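Local coordinates for protein beta-galactosidase (Bacillus circulans, PDB 4MAD) that probably hydrolyses terminal non-reducing beta-D-galactose residues of beta-D-galactosides, as a member of glycosyl hydrolase family 35, at residues T43-Y47 with Y560-F565; L532-G538 with R549-I553; M38-R42 with Y66-H72; Y406-L411 with L480-F484. All coordinates share one frame; numbering follows the deposited sequence.

Contact 1 (T43-Y47 with Y560-F565); sequences TVPEY and YVPAPF
V44 and Y47 press against P562, P564 and F565 where the (beta/alpha)8 barrel meets the antiparallel beta domain of the galactose-binding family. One segment is the loop between strand 34-38 and helix 48-58 of the barrel, the other the end of edge strand 558-561 and the 3-10 turn after it. Most of the interface is apolar, and no hydrogen bond runs directly from one segment to the other. V44 CG1, placed anti to the carbonyl carbon (chi1 -70°), comes within 3.6 Å of F565 CE1 and also touches P562, whose CG lies above one face of the F565 ring, toward its rim; valine, proline and phenylalanine thus close into one cluster. Prolines suit the place, since they offer stiff hydrocarbon surface and no N-H that would need a partner.

E46 contributes its length instead of its charge: bent at chi2 (86°), the chain slides past the pyrrolidine of P564, the two pointing in opposite directions, with E46 OE1 3.7 Å from P564 CB. Around the Y47 ring, Y560 OH lies at the edge, 3.6 Å from Y47 CE2, while P564 CD approaches Y47 CZ obliquely at 4.0 Å. Polar linkage comes through D527, whose OD1 hydrogen-bonds both Y47 OH and A563 N and so bridges the two segments. Beside that bond, Y47 OH lies 3.5 Å from the methyl CB of A563.

Contact 2 (L532-G538 with R549-I553); sequences LSEWTKG and RYWEI
The Y550 ring lies flat between G538 and L532. Over one face comes the glycine backbone, with G538 CA 3.8 Å from the ring centroid; over the other, L532 CD2 makes a CH-pi contact at 4.2 Å. Glycine suits this position because a beta carbon would run into Y550 OH. With CG between the backbone N and carbonyl carbon (chi1 69°), the Y550 ring folds across the partner strand, and W535 CB packs obliquely on Y550 CE1. Y550 OH hydrogen-bonds E577, which also receives the N-H groups of T536 and K537; an alanine in place of Y550 would probably strip that carboxylate of one donor and open a gap between L532 and G538.

K537 and W551, a non-hydrogen-bonded antiparallel pair, meet on the other sheet face. The lysine chain, extended to CE and bent at its last torsion, crosses the indole obliquely, with K537 CE 3.5 Å from the six-membered ring centroid of W551 and K537 NZ over the same face in a cation-pi contact and salt-bridged to E457. T536 and E552 run side by side; T536 OG1 donates to E552 OE1 at 3.0 Å from above the carboxylate plane, and E552 N hydrogen-bonds T536 O (2.8 Å).

These pairs stand at the open end of hairpin 537-542/545-551; strand 545-551 edges the sheet, and beyond 537-542 strand 569-577 packs L575 against Y550, L532 and W535.

Contact 3 (M38-R42 with Y66-H72); sequences MHYFR and YVAWNLH
Y40 reaches across to segment 66-72 with its hydroxyl, which is gripped twice. Y40 OH lies 2.7 Å from H72 NE2, a hydrogen bond in which either could be the donor, and it accepts from the backbone N of A68 at 3.2 Å and a fairly straight 160°. The two rings meet rim to rim, so toward H72 it is the hydroxyl, not a ring face, that makes the contact; one oxygen thereby ties the N-cap residue A68 and the helix residue H72 together. H72 is itself held by ND1 to V80 O and by stacking on F81.

F41 packs beside it, its CD2 over the centre of one face of the Y40 ring. Its CG sits between backbone N and carbonyl carbon (chi1 45°), turning the ring so that the methyl CB of A68 lies over one face, 4.0 Å from the centroid, and H39 CB over the opposite one. F41 CB also packs tightly on L71 CD2 (3.4 Å), while Y66 O lies at the ring's edge.

Y66 offers its ring to H39, the planes inclined at 49°, with Y66 CD2 3.6 Å from H39 CE1. Its hydroxyl hydrogen-bonds N170, and E247, the predicted nucleophile, is close, nearest side-chain atoms about 3 Å apart. The contact joins the loops that follow the first two barrel strands, 34-38 and 62-66; at their C-terminal ends a (beta/alpha)8 glycosidase places its active site.

Contact 4 (Y406-L411 with L480-F484); sequences YGKQAL and LGNQF
Y406 stretches over to L480 and Q483, and its side chain can be followed outward from the backbone. CB, with CG held anti to the carbonyl carbon (chi1 -71°), serves as the stem that aims the ring at the other segment. Next, CD1 touches L480 CD1 at 3.7 Å, the leucine approaching obliquely to the ring and the two side chains crossing at about a right angle. CE1 stays near the same methyl and begins to meet the amide of Q483. At the end, Y406 OH accepts from Q483 NE2 at 2.7 Å. This bond is almost linear (175°) and lies in the amide plane; NE2 sits at the edge of the ring, near its plane, and the amide stands at 81° to it. With a leucine in place of Y406, Q483 NE2 would probably lose this acceptor, and its amide would be freer to turn.

The other branch of L480, CD2, packs on L411 CD1 at 3.8 Å within a non-hydrogen-bonded antiparallel pair. Beyond it, G481 N donates to A410 O (2.9 Å), and a water bridges A410 O to G481 O. G481 has the positive phi that glycine takes easily in the type II' turn from L480 to Q483. Within segment 406-411, Q409 NE2 hydrogen-bonds Y406 O at 3.1 Å, across the corner the chain turns at K408.

Chemically, leucine packing is joined by a hydrogen bond between two neutral groups, phenol and amide, so holding the turn 480-483 against segment 406-411 depends on direction and fit, with no charge pairing between the segments.

From the N terminus, contact 3 opens first and closes the short loop between 42 and 66, tying together the loops that follow the first two barrel strands. Contact 1 opens within that loop, at 43-47, and closes only at 560-565, so the two cross; they also touch, M38 against T43. The long loop of contact 1 joins the barrel to the C-terminal beta domain and encloses the remaining two. Of these two, contact 4 comes earlier, joining 406-411 to 480-484 in the first all-beta domain, with its centre about 49 Å from that of contact 1. Contact 2 follows in series, pairing the strands of a hairpin in the sheet that contact 1 also reaches.

Contact 1 (T43-Y47 with Y560-F565)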
# COMPACT_ATOMS: atom_id res chain seq x y z
N THR A 43 -1.55 -7.03 7.44
CA THR A 43 -2.04 -8.32 7.88
C THR A 43 -3.20 -8.11 8.86
O THR A 43 -3.15 -7.24 9.61
CB THR A 43 -0.91 -9.13 8.50
OG1 THR A 43 0.03 -9.45 7.49
CG2 THR A 43 -1.44 -10.36 9.17
N VAL A 44 -4.23 -8.91 8.80
CA VAL A 44 -5.34 -8.71 9.74
C VAL A 44 -4.86 -8.93 11.17
O VAL A 44 -4.05 -9.77 11.39
CB VAL A 44 -6.55 -9.66 9.48
CG1 VAL A 44 -7.24 -9.29 8.20
CG2 VAL A 44 -6.10 -11.09 9.47
N PRO A 45 -5.42 -8.22 12.14
CA PRO A 45 -4.89 -8.26 13.50
C PRO A 45 -4.91 -9.62 14.17
O PRO A 45 -4.07 -9.94 14.95
CB PRO A 45 -5.75 -7.26 14.26
CG PRO A 45 -6.70 -6.78 13.37
CD PRO A 45 -6.39 -7.15 12.00
N GLU A 46 -5.86 -10.44 13.80
CA GLU A 46 -6.02 -11.76 14.38
C GLU A 46 -4.76 -12.58 14.17
O GLU A 46 -4.47 -13.44 14.93
CB GLU A 46 -7.22 -12.44 13.75
CG GLU A 46 -8.50 -11.83 14.20
CD GLU A 46 -8.94 -10.63 13.40
OE1 GLU A 46 -8.37 -10.33 12.39
OE2 GLU A 46 -9.93 -10.04 13.81
N TYR A 47 -4.06 -12.25 13.08
CA TYR A 47 -2.86 -12.95 12.65
C TYR A 47 -1.50 -12.32 13.02
O TYR A 47 -0.48 -12.89 12.78
CB TYR A 47 -2.94 -13.24 11.15
CG TYR A 47 -3.94 -14.27 10.69
CD1 TYR A 47 -4.37 -15.28 11.53
CD2 TYR A 47 -4.41 -14.28 9.41
CE1 TYR A 47 -5.24 -16.21 11.11
CE2 TYR A 47 -5.28 -15.22 8.98
CZ TYR A 47 -5.71 -16.18 9.83
OH TYR A 47 -6.56 -17.17 9.45
N TYR A 560 -6.53 -13.31 -1.76
CA TYR A 560 -6.49 -13.94 -0.46
C TYR A 560 -7.62 -13.47 0.39
O TYR A 560 -7.85 -12.33 0.52
CB TYR A 560 -5.14 -13.70 0.20
CG TYR A 560 -4.95 -13.93 1.67
CD1 TYR A 560 -5.20 -15.13 2.25
CD2 TYR A 560 -4.46 -12.95 2.45
CE1 TYR A 560 -4.99 -15.31 3.54
CE2 TYR A 560 -4.27 -13.11 3.75
CZ TYR A 560 -4.53 -14.31 4.30
OH TYR A 560 -4.33 -14.46 5.61
N VAL A 561 -8.29 -14.44 0.97
CA VAL A 561 -9.31 -14.23 1.94
C VAL A 561 -8.89 -14.75 3.32
O VAL A 561 -8.94 -15.90 3.55
CB VAL A 561 -10.57 -14.98 1.53
CG1 VAL A 561 -11.68 -14.68 2.46
CG2 VAL A 561 -10.93 -14.73 0.14
N PRO A 562 -8.53 -13.89 4.22
CA PRO A 562 -8.22 -14.31 5.57
C PRO A 562 -9.44 -14.90 6.27
O PRO A 562 -10.50 -14.40 6.14
CB PRO A 562 -7.83 -13.00 6.25
CG PRO A 562 -7.48 -12.12 5.21
CD PRO A 562 -8.30 -12.46 4.06
N ALA A 563 -9.23 -15.91 7.09
CA ALA A 563 -10.36 -16.55 7.72
C ALA A 563 -11.25 -15.58 8.51
O ALA A 563 -12.43 -15.76 8.54
CB ALA A 563 -9.91 -17.63 8.58
N PRO A 564 -10.68 -14.58 9.14
CA PRO A 564 -11.47 -13.68 9.99
C PRO A 564 -12.54 -12.91 9.26
O PRO A 564 -13.45 -12.44 9.87
CB PRO A 564 -10.44 -12.76 10.54
CG PRO A 564 -9.26 -13.63 10.70
CD PRO A 564 -9.26 -14.46 9.47
N PHE A 565 -12.36 -12.74 7.97
CA PHE A 565 -13.32 -12.14 7.10
C PHE A 565 -14.61 -13.01 6.95
O PHE A 565 -15.63 -12.53 6.62
CB PHE A 565 -12.68 -11.87 5.76
CG PHE A 565 -11.73 -10.68 5.74
CD1 PHE A 565 -11.44 -9.96 6.86
CD2 PHE A 565 -11.12 -10.31 4.57
CE1 PHE A 565 -10.58 -8.93 6.80
CE2 PHE A 565 -10.30 -9.28 4.53
CZ PHE A 565 -10.01 -8.59 5.64

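Contact 2 (L532-G538 with R549-I553)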
# COMPACT_ATOMS: atom_id res chain seq x y z
N LEU A 532 -10.02 -15.49 -9.76
CA LEU A 532 -10.68 -14.50 -10.55
C LEU A 532 -10.20 -14.46 -11.98
O LEU A 532 -10.44 -13.51 -12.66
CB LEU A 532 -10.50 -13.15 -9.93
CG LEU A 532 -11.25 -12.99 -8.62
CD1 LEU A 532 -10.54 -12.27 -7.57
CD2 LEU A 532 -12.64 -12.55 -8.81
N SER A 533 -9.54 -15.55 -12.37
CA SER A 533 -8.92 -15.69 -13.67
C SER A 533 -9.92 -15.59 -14.81
O SER A 533 -9.58 -15.22 -15.90
CB SER A 533 -8.12 -17.00 -13.80
OG SER A 533 -8.93 -18.11 -13.68
N GLU A 534 -11.15 -16.02 -14.54
CA GLU A 534 -12.21 -15.90 -15.54
C GLU A 534 -12.65 -14.46 -15.80
O GLU A 534 -13.11 -14.17 -16.85
CB GLU A 534 -13.40 -16.80 -15.27
CG GLU A 534 -14.36 -16.87 -16.45
CD GLU A 534 -15.65 -17.67 -16.23
OE1 GLU A 534 -16.03 -17.97 -15.11
OE2 GLU A 534 -16.28 -17.98 -17.22
N TRP A 535 -12.57 -13.63 -14.80
CA TRP A 535 -13.07 -12.28 -14.80
C TRP A 535 -12.07 -11.32 -15.41
O TRP A 535 -11.04 -11.73 -15.86
CB TRP A 535 -13.50 -11.88 -13.39
CG TRP A 535 -14.69 -12.69 -12.93
CD1 TRP A 535 -14.70 -13.97 -12.48
CD2 TRP A 535 -16.05 -12.25 -12.89
NE1 TRP A 535 -15.96 -14.34 -12.23
CE2 TRP A 535 -16.80 -13.30 -12.43
CE3 TRP A 535 -16.68 -11.06 -13.21
CZ2 TRP A 535 -18.16 -13.22 -12.27
CZ3 TRP A 535 -18.03 -10.98 -13.05
CH2 TRP A 535 -18.76 -12.05 -12.60
N THR A 536 -12.42 -10.05 -15.47
CA THR A 536 -11.57 -9.09 -16.15
C THR A 536 -10.91 -7.99 -15.31
O THR A 536 -9.73 -7.92 -15.25
CB THR A 536 -12.28 -8.51 -17.41
OG1 THR A 536 -12.43 -9.54 -18.37
CG2 THR A 536 -11.49 -7.41 -17.99
N LYS A 537 -11.70 -7.15 -14.68
CA LYS A 537 -11.17 -6.18 -13.76
C LYS A 537 -12.19 -5.75 -12.75
O LYS A 537 -13.32 -5.53 -13.08
CB LYS A 537 -10.62 -5.00 -14.49
CG LYS A 537 -9.86 -4.01 -13.62
CD LYS A 537 -9.16 -2.98 -14.41
CE LYS A 537 -8.03 -2.31 -13.68
NZ LYS A 537 -8.43 -1.71 -12.46
N GLY A 538 -11.74 -5.62 -11.53
CA GLY A 538 -12.63 -5.21 -10.48
C GLY A 538 -12.12 -5.33 -9.08
O GLY A 538 -10.98 -5.25 -8.87
N ARG A 549 -8.10 -5.43 -5.40
CA ARG A 549 -8.39 -5.45 -6.80
C ARG A 549 -7.92 -6.73 -7.50
O ARG A 549 -7.00 -7.37 -7.04
CB ARG A 549 -7.70 -4.29 -7.50
CG ARG A 549 -7.80 -2.92 -6.78
CD ARG A 549 -7.14 -1.83 -7.59
NE ARG A 549 -6.58 -0.78 -6.79
CZ ARG A 549 -6.99 0.47 -6.79
NH1 ARG A 549 -7.99 0.83 -7.54
NH2 ARG A 549 -6.43 1.37 -6.03
N TYR A 550 -8.56 -7.04 -8.61
CA TYR A 550 -8.15 -8.09 -9.49
C TYR A 550 -8.11 -7.58 -10.95
O TYR A 550 -8.72 -6.66 -11.23
CB TYR A 550 -9.10 -9.25 -9.41
CG TYR A 550 -10.49 -9.01 -9.98
CD1 TYR A 550 -10.77 -9.24 -11.30
CD2 TYR A 550 -11.52 -8.64 -9.18
CE1 TYR A 550 -12.01 -9.09 -11.79
CE2 TYR A 550 -12.77 -8.47 -9.69
CZ TYR A 550 -13.02 -8.70 -10.99
OH TYR A 550 -14.27 -8.49 -11.44
N TRP A 551 -7.32 -8.16 -11.81
CA TRP A 551 -7.25 -7.72 -13.18
C TRP A 551 -6.67 -8.91 -13.95
O TRP A 551 -5.64 -9.41 -13.58
CB TRP A 551 -6.32 -6.54 -13.26
CG TRP A 551 -6.35 -5.78 -14.51
CD1 TRP A 551 -7.06 -6.05 -15.62
CD2 TRP A 551 -5.67 -4.56 -14.75
NE1 TRP A 551 -6.84 -5.09 -16.56
CE2 TRP A 551 -6.00 -4.15 -16.05
CE3 TRP A 551 -4.80 -3.80 -14.01
CZ2 TRP A 551 -5.47 -3.03 -16.59
CZ3 TRP A 551 -4.34 -2.67 -14.54
CH2 TRP A 551 -4.64 -2.30 -15.83
N GLU A 552 -7.27 -9.29 -15.06
CA GLU A 552 -6.90 -10.48 -15.79
C GLU A 552 -5.47 -10.46 -16.31
O GLU A 552 -4.95 -11.48 -16.67
CB GLU A 552 -7.83 -10.68 -16.99
CG GLU A 552 -7.71 -9.61 -17.96
CD GLU A 552 -8.78 -9.54 -19.06
OE1 GLU A 552 -9.65 -10.38 -19.14
OE2 GLU A 552 -8.70 -8.58 -19.84
N ILE A 553 -4.89 -9.27 -16.40
CA ILE A 553 -3.56 -9.13 -16.96
C ILE A 553 -2.44 -9.71 -16.09
O ILE A 553 -1.36 -9.84 -16.53
CB ILE A 553 -3.21 -7.72 -17.46
CG1 ILE A 553 -3.04 -6.74 -16.33
CG2 ILE A 553 -4.20 -7.30 -18.47
CD1 ILE A 553 -2.57 -5.42 -16.73
O HOH W 1 -10.22 -12.92 -18.20

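Contact 3 (M38-R42 with Y66-H72)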
# COMPACT_ATOMS: atom_id res chain seq x y z
N MET A 38 7.78 -6.07 8.92
CA MET A 38 6.41 -6.45 8.84
C MET A 38 5.53 -5.23 9.13
O MET A 38 5.72 -4.57 10.07
CB MET A 38 6.08 -7.54 9.84
CG MET A 38 4.66 -7.90 9.89
SD MET A 38 4.23 -9.14 11.14
CE MET A 38 2.47 -9.10 10.98
N HIS A 39 4.56 -4.99 8.28
CA HIS A 39 3.71 -3.82 8.44
C HIS A 39 2.37 -4.18 9.06
O HIS A 39 1.66 -4.98 8.54
CB HIS A 39 3.44 -3.25 7.07
CG HIS A 39 4.65 -2.80 6.35
ND1 HIS A 39 5.85 -2.60 6.96
CD2 HIS A 39 4.85 -2.56 5.03
CE1 HIS A 39 6.74 -2.23 6.07
NE2 HIS A 39 6.16 -2.23 4.89
N TYR A 40 2.02 -3.56 10.15
CA TYR A 40 0.80 -3.95 10.83
C TYR A 40 -0.38 -3.84 9.87
O TYR A 40 -1.31 -4.56 9.96
CB TYR A 40 0.55 -3.16 12.11
CG TYR A 40 0.58 -1.69 11.92
CD1 TYR A 40 -0.56 -0.98 11.81
CD2 TYR A 40 1.75 -1.04 11.85
CE1 TYR A 40 -0.54 0.37 11.58
CE2 TYR A 40 1.79 0.32 11.64
CZ TYR A 40 0.63 1.04 11.48
OH TYR A 40 0.66 2.36 11.26
N PHE A 41 -0.29 -2.89 8.95
CA PHE A 41 -1.43 -2.48 8.13
C PHE A 41 -1.64 -3.40 6.98
O PHE A 41 -2.54 -3.22 6.22
CB PHE A 41 -1.34 -1.05 7.70
CG PHE A 41 0.01 -0.61 7.19
CD1 PHE A 41 0.31 -0.70 5.86
CD2 PHE A 41 0.98 -0.11 8.03
CE1 PHE A 41 1.46 -0.25 5.40
CE2 PHE A 41 2.14 0.31 7.55
CZ PHE A 41 2.38 0.23 6.24
N ARG A 42 -0.79 -4.39 6.89
CA ARG A 42 -0.83 -5.34 5.80
C ARG A 42 -1.24 -6.78 6.17
O ARG A 42 -1.27 -7.61 5.34
CB ARG A 42 0.47 -5.30 5.04
CG ARG A 42 0.55 -4.12 4.11
CD ARG A 42 1.89 -3.95 3.44
NE ARG A 42 1.81 -3.26 2.18
CZ ARG A 42 2.63 -2.31 1.75
NH1 ARG A 42 3.64 -1.94 2.49
NH2 ARG A 42 2.45 -1.79 0.56
N TYR A 66 6.82 0.46 9.29
CA TYR A 66 6.42 1.80 8.99
C TYR A 66 5.14 2.14 9.74
O TYR A 66 4.51 1.26 10.23
CB TYR A 66 6.11 1.97 7.51
CG TYR A 66 7.26 2.08 6.58
CD1 TYR A 66 8.20 3.06 6.69
CD2 TYR A 66 7.35 1.24 5.50
CE1 TYR A 66 9.23 3.16 5.78
CE2 TYR A 66 8.35 1.33 4.63
CZ TYR A 66 9.30 2.30 4.75
OH TYR A 66 10.33 2.37 3.85
N VAL A 67 4.81 3.43 9.81
CA VAL A 67 3.51 3.91 10.27
C VAL A 67 2.80 4.62 9.13
O VAL A 67 3.34 5.49 8.59
CB VAL A 67 3.63 4.96 11.39
CG1 VAL A 67 2.31 5.33 11.84
CG2 VAL A 67 4.48 4.45 12.55
N ALA A 68 1.55 4.26 8.84
CA ALA A 68 0.85 4.74 7.70
C ALA A 68 -0.07 5.91 8.11
O ALA A 68 -1.10 5.71 8.62
CB ALA A 68 0.04 3.64 7.11
N TRP A 69 0.35 7.12 7.82
CA TRP A 69 -0.39 8.29 8.23
C TRP A 69 -1.80 8.27 7.66
O TRP A 69 -2.70 8.47 8.35
CB TRP A 69 0.35 9.54 7.74
CG TRP A 69 -0.22 10.88 8.11
CD1 TRP A 69 -1.32 11.13 8.84
CD2 TRP A 69 0.29 12.15 7.70
NE1 TRP A 69 -1.52 12.49 8.95
CE2 TRP A 69 -0.54 13.13 8.25
CE3 TRP A 69 1.37 12.56 6.95
CZ2 TRP A 69 -0.30 14.47 8.06
CZ3 TRP A 69 1.59 13.91 6.76
CH2 TRP A 69 0.77 14.83 7.32
N ASN A 70 -1.94 7.94 6.38
CA ASN A 70 -3.25 7.90 5.75
C ASN A 70 -4.21 6.94 6.48
O ASN A 70 -5.37 7.17 6.53
CB ASN A 70 -3.20 7.65 4.22
CG ASN A 70 -2.44 6.36 3.83
OD1 ASN A 70 -2.02 5.66 4.63
ND2 ASN A 70 -2.32 6.13 2.54
N LEU A 71 -3.68 5.87 7.04
CA LEU A 71 -4.52 4.99 7.81
C LEU A 71 -5.01 5.65 9.09
O LEU A 71 -6.12 5.57 9.42
CB LEU A 71 -3.83 3.69 8.08
CG LEU A 71 -4.65 2.43 8.30
CD1 LEU A 71 -5.48 2.17 7.12
CD2 LEU A 71 -3.75 1.26 8.56
N HIS A 72 -4.12 6.29 9.79
CA HIS A 72 -4.39 7.00 11.02
C HIS A 72 -5.16 8.32 11.00
O HIS A 72 -5.71 8.67 12.00
CB HIS A 72 -3.13 7.14 11.83
CG HIS A 72 -2.50 5.82 12.09
ND1 HIS A 72 -3.14 4.83 12.78
CD2 HIS A 72 -1.33 5.27 11.67
CE1 HIS A 72 -2.39 3.76 12.82
NE2 HIS A 72 -1.29 4.00 12.16

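Contact 4 (Y406-L411 with L480-F484)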
# COMPACT_ATOMS: atom_id res chain seq x y z
N TYR A 406 -23.31 17.92 -31.97
CA TYR A 406 -21.97 18.24 -32.38
C TYR A 406 -21.45 17.39 -33.54
O TYR A 406 -20.50 17.75 -34.16
CB TYR A 406 -21.00 18.13 -31.22
CG TYR A 406 -21.09 19.18 -30.15
CD1 TYR A 406 -19.99 19.57 -29.47
CD2 TYR A 406 -22.25 19.80 -29.85
CE1 TYR A 406 -20.04 20.49 -28.51
CE2 TYR A 406 -22.30 20.76 -28.90
CZ TYR A 406 -21.19 21.10 -28.22
OH TYR A 406 -21.19 22.02 -27.23
N GLY A 407 -22.03 16.24 -33.77
CA GLY A 407 -21.47 15.34 -34.73
C GLY A 407 -20.22 14.60 -34.26
O GLY A 407 -20.04 14.36 -33.13
N LYS A 408 -19.38 14.21 -35.18
CA LYS A 408 -18.22 13.47 -34.80
C LYS A 408 -17.23 14.40 -34.12
O LYS A 408 -16.88 15.42 -34.66
CB LYS A 408 -17.61 12.90 -36.05
CG LYS A 408 -16.25 12.40 -35.93
CD LYS A 408 -15.73 12.05 -37.26
CE LYS A 408 -15.46 10.61 -37.33
NZ LYS A 408 -16.68 9.87 -37.65
N GLN A 409 -16.82 14.03 -32.91
CA GLN A 409 -15.88 14.80 -32.13
C GLN A 409 -14.83 13.93 -31.47
O GLN A 409 -15.08 12.83 -31.17
CB GLN A 409 -16.60 15.54 -31.03
CG GLN A 409 -17.60 16.51 -31.51
CD GLN A 409 -16.96 17.72 -32.13
OE1 GLN A 409 -15.95 18.13 -31.71
NE2 GLN A 409 -17.58 18.28 -33.13
N ALA A 410 -13.67 14.49 -31.22
CA ALA A 410 -12.69 13.86 -30.42
C ALA A 410 -12.89 14.30 -29.00
O ALA A 410 -12.86 15.46 -28.71
CB ALA A 410 -11.35 14.22 -30.84
N LEU A 411 -13.12 13.34 -28.13
CA LEU A 411 -13.27 13.61 -26.73
C LEU A 411 -11.94 13.45 -26.07
O LEU A 411 -11.32 12.45 -26.21
CB LEU A 411 -14.22 12.63 -26.10
CG LEU A 411 -14.63 12.97 -24.67
CD1 LEU A 411 -16.06 12.83 -24.56
CD2 LEU A 411 -14.01 12.08 -23.73
N LEU A 480 -14.43 18.39 -26.10
CA LEU A 480 -14.72 17.89 -27.40
C LEU A 480 -13.98 18.82 -28.36
O LEU A 480 -14.24 19.97 -28.38
CB LEU A 480 -16.22 17.98 -27.63
CG LEU A 480 -17.08 17.12 -26.72
CD1 LEU A 480 -18.46 17.47 -26.80
CD2 LEU A 480 -16.91 15.65 -26.95
N GLY A 481 -13.04 18.32 -29.11
CA GLY A 481 -12.12 19.22 -29.75
C GLY A 481 -11.43 20.06 -28.67
O GLY A 481 -10.82 19.55 -27.80
N ASN A 482 -11.49 21.38 -28.80
CA ASN A 482 -10.93 22.26 -27.80
C ASN A 482 -11.96 22.75 -26.83
O ASN A 482 -11.64 23.48 -25.93
CB ASN A 482 -10.23 23.45 -28.41
CG ASN A 482 -9.02 23.07 -29.19
OD1 ASN A 482 -8.24 22.27 -28.78
ND2 ASN A 482 -8.90 23.63 -30.33
N GLN A 483 -13.21 22.36 -27.04
CA GLN A 483 -14.25 22.84 -26.18
C GLN A 483 -14.43 22.05 -24.86
O GLN A 483 -14.91 20.98 -24.86
CB GLN A 483 -15.58 22.95 -26.92
CG GLN A 483 -16.67 23.59 -26.11
CD GLN A 483 -18.02 23.33 -26.70
OE1 GLN A 483 -18.30 23.81 -27.73
NE2 GLN A 483 -18.83 22.56 -26.06
N PHE A 484 -14.06 22.68 -23.77
CA PHE A 484 -14.28 22.14 -22.46
C PHE A 484 -15.76 22.09 -22.17
O PHE A 484 -16.48 22.95 -22.56
CB PHE A 484 -13.64 23.04 -21.41
CG PHE A 484 -12.15 22.90 -21.31
CD1 PHE A 484 -11.59 21.70 -21.06
CD2 PHE A 484 -11.32 23.97 -21.45
CE1 PHE A 484 -10.25 21.57 -20.93
CE2 PHE A 484 -9.99 23.83 -21.35
CZ PHE A 484 -9.46 22.61 -21.09
O HOH W 2 -10.51 16.82 -27.94